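PDB 2HY5: putative sulfurtransferase DsrE from Allochromatium vinosum, which is of unconfirmed function but, as a putative sulfurtransferase and sulfur carrier, could take part in the oxidation of intracellular sulfur. Local coordinates for residues 6-11 / 39-44; 19-24 / 62-67. All blocks are in the same frame, centred on the assembly; numbering follows the deposited sequence.

Overall arrangement
Both contacts belong to one alpha/beta fold built on a parallel sheet with the strand order 108-110, 75-78, 33-39, 2-7, 124-128. Along the chain their segments alternate: 6-11, 19-24, 39-44, 62-67. Contact 1 pairs the C-terminal ends of neighbouring strands 2-7 and 33-39 and the loops that follow them, and contact 2 packs helix 16-29 against helix 60-71. The centres lie about 13 Å apart, yet the contacts touch: I7 CD1 is 3.3 Å from W64 CZ2 and 3.4 Å from A20 CB. The hydrophobic layer between sheet and helices thus runs into the strand-end region, where Y40 approaches C78, the probable persulfide cysteine.

Contact 1 (6-11 / 39-44); sequences QINEGP and FYHDGV
With chi1 of -61° in I7 and -60° in F39, I7 CG1 and F39 CG each stand anti to their own carbonyl carbon, and the two side chains run side by side off one face of the parallel sheet. I7 CD1 comes within 3.4 Å of F39 CE2. The I7-F39 bridge pairs the C-terminal ends of strands 2-7 and 33-39, the adjoining strands of a beta-alpha-beta unit, at the carboxyl end of the sheet, where alpha/beta folds commonly place their active sites. Its backbone link runs from Y40 N to I7 O, 3.0 Å and nearly straight at 171°; F39 CA-H also points at this oxygen.

Beyond the bridge the chains stay close through CA-H...O contacts, N8 CA to Y40 O at 3.3 Å and G43 CA to E9 O. N8 and H41 lie alongside each other: N8 CB meets H41 CD2 at the imidazole edge, 3.4 Å away, while Y40 CD2 sits over one face of that ring. The N8 amide is restrained by Q6 NE2, which donates in the carbonyl plane to a lone pair of N8 OD1 at 2.8 Å.

The Y40 side chain comes within about 3 Å of that of C78, by similarity the cysteine persulfide residue. Y40 OH is hydrogen-bonded to the backbone oxygen of E24 of the DsrF chain, H41 ND1 to OE1 of the same residue, and D42 OD1 forms a salt bridge with R85. The other carboxylate oxygen, D42 OD2, accepts from a water 3.0 Å away, which in turn accepts from G10 N, also at 3.0 Å.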
loop_
_atom_site.group_PDB
_atom_site.type_symbol
_atom_site.label_atom_id
_atom_site.label_comp_id
_atom_site.label_asym_id
_atom_site.label_seq_id
_atom_site.Cartn_x
_atom_site.Cartn_y
_atom_site.Cartn_z
ATOM N N GLN A 6 3.433 -1.607 -17.063
ATOM C CA GLN A 6 2.404 -2.176 -16.206
ATOM C C GLN A 6 2.226 -1.242 -15.012
ATOM O O GLN A 6 3.208 -0.850 -14.383
ATOM C CB GLN A 6 2.840 -3.565 -15.726
ATOM C CG GLN A 6 1.755 -4.354 -14.996
ATOM C CD GLN A 6 2.293 -5.644 -14.394
ATOM O OE1 GLN A 6 3.094 -6.347 -15.014
ATOM N NE2 GLN A 6 1.820 -5.982 -13.196
ATOM N N ILE A 7 0.979 -0.875 -14.721
ATOM C CA ILE A 7 0.671 0.011 -13.600
ATOM C C ILE A 7 -0.277 -0.748 -12.674
ATOM O O ILE A 7 -1.361 -1.155 -13.089
ATOM C CB ILE A 7 0.025 1.319 -14.107
ATOM C CG1 ILE A 7 1.018 2.039 -15.032
ATOM C CG2 ILE A 7 -0.346 2.223 -12.933
ATOM C CD1 ILE A 7 0.451 3.228 -15.750
ATOM N N ASN A 8 0.141 -0.932 -11.420
ATOM C CA ASN A 8 -0.629 -1.708 -10.447
ATOM C C ASN A 8 -1.423 -0.964 -9.389
ATOM O O ASN A 8 -2.107 -1.599 -8.582
ATOM C CB ASN A 8 0.292 -2.675 -9.699
ATOM C CG ASN A 8 1.097 -3.563 -10.624
ATOM O OD1 ASN A 8 0.659 -3.901 -11.721
ATOM N ND2 ASN A 8 2.271 -3.971 -10.166
ATOM N N GLU A 9 -1.340 0.357 -9.369
ATOM C CA GLU A 9 -2.049 1.110 -8.347
ATOM C C GLU A 9 -2.994 2.154 -8.893
ATOM O O GLU A 9 -2.817 2.653 -10.004
ATOM C CB GLU A 9 -1.042 1.786 -7.419
ATOM C CG GLU A 9 -0.005 0.842 -6.854
ATOM C CD GLU A 9 -0.616 -0.337 -6.119
ATOM O OE1 GLU A 9 -1.684 -0.161 -5.496
ATOM O OE2 GLU A 9 -0.016 -1.433 -6.151
ATOM N N GLY A 10 -3.990 2.493 -8.080
ATOM C CA GLY A 10 -4.965 3.489 -8.472
ATOM C C GLY A 10 -4.389 4.891 -8.500
ATOM O O GLY A 10 -3.340 5.156 -7.903
ATOM N N PRO A 11 -5.063 5.819 -9.191
ATOM C CA PRO A 11 -4.616 7.209 -9.297
ATOM C C PRO A 11 -4.657 7.939 -7.954
ATOM O O PRO A 11 -5.535 7.692 -7.126
ATOM C CB PRO A 11 -5.585 7.801 -10.316
ATOM C CG PRO A 11 -6.853 7.040 -10.036
ATOM C CD PRO A 11 -6.361 5.626 -9.865
ATOM N N PHE A 39 -3.022 -1.763 -17.287
ATOM C CA PHE A 39 -3.424 -1.458 -15.920
ATOM C C PHE A 39 -3.969 -2.707 -15.246
ATOM O O PHE A 39 -4.906 -3.337 -15.742
ATOM C CB PHE A 39 -4.469 -0.338 -15.908
ATOM C CG PHE A 39 -3.978 0.950 -16.506
ATOM C CD1 PHE A 39 -4.076 1.181 -17.874
ATOM C CD2 PHE A 39 -3.385 1.916 -15.708
ATOM C CE1 PHE A 39 -3.592 2.365 -18.436
ATOM C CE2 PHE A 39 -2.900 3.100 -16.259
ATOM C CZ PHE A 39 -3.002 3.321 -17.625
ATOM N N TYR A 40 -3.366 -3.065 -14.114
ATOM C CA TYR A 40 -3.754 -4.255 -13.364
ATOM C C TYR A 40 -3.974 -3.897 -11.891
ATOM O O TYR A 40 -3.586 -2.816 -11.454
ATOM C CB TYR A 40 -2.663 -5.324 -13.495
ATOM C CG TYR A 40 -3.107 -6.712 -13.106
ATOM C CD1 TYR A 40 -4.358 -7.198 -13.496
ATOM C CD2 TYR A 40 -2.274 -7.553 -12.369
ATOM C CE1 TYR A 40 -4.766 -8.484 -13.162
ATOM C CE2 TYR A 40 -2.674 -8.846 -12.033
ATOM C CZ TYR A 40 -3.921 -9.304 -12.431
ATOM O OH TYR A 40 -4.332 -10.579 -12.108
ATOM N N HIS A 41 -4.580 -4.805 -11.130
ATOM C CA HIS A 41 -4.877 -4.548 -9.715
ATOM C C HIS A 41 -5.661 -3.228 -9.651
ATOM O O HIS A 41 -6.455 -2.936 -10.544
ATOM C CB HIS A 41 -3.588 -4.416 -8.890
ATOM C CG HIS A 41 -2.663 -5.590 -8.994
ATOM N ND1 HIS A 41 -3.022 -6.867 -8.616
ATOM C CD2 HIS A 41 -1.369 -5.670 -9.392
ATOM C CE1 HIS A 41 -1.994 -7.679 -8.775
ATOM N NE2 HIS A 41 -0.977 -6.977 -9.245
ATOM N N ASP A 42 -5.439 -2.433 -8.606
ATOM C CA ASP A 42 -6.121 -1.143 -8.470
ATOM C C ASP A 42 -5.756 -0.205 -9.618
ATOM O O ASP A 42 -6.351 0.860 -9.776
ATOM C CB ASP A 42 -5.760 -0.478 -7.138
ATOM C CG ASP A 42 -6.718 -0.842 -6.021
ATOM O OD1 ASP A 42 -7.644 -1.648 -6.260
ATOM O OD2 ASP A 42 -6.543 -0.317 -4.899
ATOM N N GLY A 43 -4.772 -0.607 -10.416
ATOM C CA GLY A 43 -4.362 0.200 -11.548
ATOM C C GLY A 43 -5.508 0.435 -12.514
ATOM O O GLY A 43 -5.530 1.441 -13.221
ATOM N N VAL A 44 -6.469 -0.482 -12.551
ATOM C CA VAL A 44 -7.599 -0.321 -13.460
ATOM C C VAL A 44 -8.387 0.961 -13.182
ATOM O O VAL A 44 -9.083 1.470 -14.064
ATOM C CB VAL A 44 -8.567 -1.535 -13.389
ATOM C CG1 VAL A 44 -7.820 -2.814 -13.761
ATOM C CG2 VAL A 44 -9.165 -1.647 -11.993
HETATM O O HOH W 1 -4.761 2.026 -5.223
#

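Contact 2 (19-24 / 62-67); sequences SAYQFA and NRWAEL
Y21 and W64 form a T-shaped aromatic pair: the edge of the tyrosine faces the six-membered ring of the indole, centroids 5.5 Å apart and planes at 89°. Two CH-pi contacts extend it. Y21 CB lies over the same indole ring, 4.1 Å from its centroid, and R63 CD lies over a face of Y21, 3.4 Å from that ring's centroid. R63 CG stands anti to the backbone N, carrying the chain across the tyrosine; a bend at chi3 then leaves the guanidinium plane only 20° from the ring plane.

Apolar packing completes the interface. L67 CD2 touches both Y21 CE1, at 3.8 Å, and A24 CB, at 4.0 Å, while A20 CB abuts the indole edge.

Between the segments, one water lies 2.6 Å from Y21 OH and donates to R63 O at 2.9 Å. The helices are also tied directly, W64 NE1 being hydrogen-bonded to S17 OG of helix 16-29, while R63 NH2 bonds to G61 O of the DsrF chain.

The axes of segments 19-24 and 62-67 approach to 11.1 Å at 21°, and A20 and W64 both rest on I7 of strand 2-7. Such near-parallel neighbours on one face of a parallel sheet are typical of successive beta-alpha-beta crossovers in a Rossmann-like alpha/beta fold.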
loop_
_atom_site.group_PDB
_atom_site.type_symbol
_atom_site.label_atom_id
_atom_site.label_comp_id
_atom_site.label_asym_id
_atom_site.label_seq_id
_atom_site.Cartn_x
_atom_site.Cartn_y
_atom_site.Cartn_z
ATOM N N SER A 19 4.395 8.236 -11.858
ATOM C CA SER A 19 5.746 7.851 -12.246
ATOM C C SER A 19 5.721 7.181 -13.613
ATOM O O SER A 19 6.591 7.429 -14.454
ATOM C CB SER A 19 6.343 6.900 -11.210
ATOM O OG SER A 19 6.482 7.552 -9.963
ATOM N N ALA A 20 4.723 6.332 -13.829
ATOM C CA ALA A 20 4.585 5.623 -15.096
ATOM C C ALA A 20 4.326 6.620 -16.216
ATOM O O ALA A 20 4.855 6.481 -17.316
ATOM C CB ALA A 20 3.447 4.610 -15.008
ATOM N N TYR A 21 3.505 7.623 -15.933
ATOM C CA TYR A 21 3.197 8.647 -16.925
ATOM C C TYR A 21 4.455 9.418 -17.327
ATOM O O TYR A 21 4.742 9.588 -18.519
ATOM C CB TYR A 21 2.159 9.627 -16.380
ATOM C CG TYR A 21 1.977 10.822 -17.282
ATOM C CD1 TYR A 21 1.204 10.735 -18.441
ATOM C CD2 TYR A 21 2.651 12.012 -17.024
ATOM C CE1 TYR A 21 1.112 11.811 -19.322
ATOM C CE2 TYR A 21 2.573 13.086 -17.898
ATOM C CZ TYR A 21 1.803 12.982 -19.044
ATOM O OH TYR A 21 1.729 14.056 -19.902
ATOM N N GLN A 22 5.207 9.888 -16.335
ATOM C CA GLN A 22 6.424 10.647 -16.621
ATOM C C GLN A 22 7.444 9.791 -17.364
ATOM O O GLN A 22 8.155 10.287 -18.233
ATOM C CB GLN A 22 7.032 11.203 -15.324
ATOM C CG GLN A 22 6.096 12.132 -14.546
ATOM C CD GLN A 22 5.748 13.414 -15.292
ATOM O OE1 GLN A 22 4.758 14.086 -14.979
ATOM N NE2 GLN A 22 6.567 13.767 -16.268
ATOM N N PHE A 23 7.514 8.508 -17.026
ATOM C CA PHE A 23 8.442 7.598 -17.703
ATOM C C PHE A 23 8.011 7.435 -19.160
ATOM O O PHE A 23 8.827 7.525 -20.076
ATOM C CB PHE A 23 8.441 6.221 -17.039
ATOM C CG PHE A 23 9.405 5.251 -17.663
ATOM C CD1 PHE A 23 10.714 5.158 -17.200
ATOM C CD2 PHE A 23 9.015 4.453 -18.733
ATOM C CE1 PHE A 23 11.622 4.284 -17.795
ATOM C CE2 PHE A 23 9.913 3.573 -19.339
ATOM C CZ PHE A 23 11.220 3.488 -18.870
ATOM N N ALA A 24 6.721 7.186 -19.362
ATOM C CA ALA A 24 6.177 7.004 -20.702
ATOM C C ALA A 24 6.423 8.226 -21.565
ATOM O O ALA A 24 6.872 8.108 -22.708
ATOM C CB ALA A 24 4.683 6.722 -20.632
ATOM N N ASN A 62 -7.254 12.255 -17.532
ATOM C CA ASN A 62 -7.234 13.036 -18.764
ATOM C C ASN A 62 -5.834 13.178 -19.332
ATOM O O ASN A 62 -5.652 13.216 -20.546
ATOM C CB ASN A 62 -7.844 14.423 -18.544
ATOM C CG ASN A 62 -9.353 14.370 -18.402
ATOM O OD1 ASN A 62 -9.985 13.376 -18.758
ATOM N ND2 ASN A 62 -9.939 15.448 -17.893
ATOM N N ARG A 63 -4.850 13.255 -18.445
ATOM C CA ARG A 63 -3.459 13.391 -18.854
ATOM C C ARG A 63 -3.008 12.134 -19.601
ATOM O O ARG A 63 -2.327 12.219 -20.621
ATOM C CB ARG A 63 -2.596 13.631 -17.621
ATOM C CG ARG A 63 -1.150 13.931 -17.923
ATOM C CD ARG A 63 -0.348 13.946 -16.634
ATOM N NE ARG A 63 -0.052 15.299 -16.179
ATOM C CZ ARG A 63 0.686 15.571 -15.107
ATOM N NH1 ARG A 63 1.192 14.577 -14.386
ATOM N NH2 ARG A 63 0.931 16.831 -14.764
ATOM N N TRP A 64 -3.390 10.965 -19.091
ATOM C CA TRP A 64 -3.055 9.703 -19.752
ATOM C C TRP A 64 -3.753 9.679 -21.111
ATOM O O TRP A 64 -3.177 9.268 -22.116
ATOM C CB TRP A 64 -3.549 8.507 -18.930
ATOM C CG TRP A 64 -2.536 7.915 -17.990
ATOM C CD1 TRP A 64 -2.652 7.791 -16.633
ATOM C CD2 TRP A 64 -1.273 7.328 -18.336
ATOM N NE1 TRP A 64 -1.544 7.165 -16.112
ATOM C CE2 TRP A 64 -0.680 6.870 -17.137
ATOM C CE3 TRP A 64 -0.581 7.146 -19.542
ATOM C CZ2 TRP A 64 0.568 6.237 -17.111
ATOM C CZ3 TRP A 64 0.660 6.516 -19.513
ATOM C CH2 TRP A 64 1.220 6.072 -18.306
ATOM N N ALA A 65 -5.008 10.117 -21.133
ATOM C CA ALA A 65 -5.784 10.125 -22.369
ATOM C C ALA A 65 -5.169 11.049 -23.417
ATOM O O ALA A 65 -5.160 10.728 -24.609
ATOM C CB ALA A 65 -7.218 10.542 -22.082
ATOM N N GLU A 66 -4.659 12.194 -22.973
ATOM C CA GLU A 66 -4.034 13.145 -23.885
ATOM C C GLU A 66 -2.754 12.545 -24.457
ATOM O O GLU A 66 -2.449 12.714 -25.639
ATOM C CB GLU A 66 -3.727 14.456 -23.156
ATOM C CG GLU A 66 -4.971 15.168 -22.644
ATOM C CD GLU A 66 -4.652 16.388 -21.803
ATOM O OE1 GLU A 66 -3.952 16.240 -20.779
ATOM O OE2 GLU A 66 -5.103 17.496 -22.163
ATOM N N LEU A 67 -2.009 11.834 -23.619
ATOM C CA LEU A 67 -0.774 11.213 -24.071
ATOM C C LEU A 67 -1.099 10.126 -25.089
ATOM O O LEU A 67 -0.416 9.983 -26.104
ATOM C CB LEU A 67 -0.021 10.594 -22.895
ATOM C CG LEU A 67 1.409 10.166 -23.229
ATOM C CD1 LEU A 67 2.261 11.404 -23.462
ATOM C CD2 LEU A 67 1.979 9.330 -22.088
HETATM O O HOH W 2 -0.375 14.221 -21.374
HETATM O O HOH W 3 3.022 13.528 -12.572
#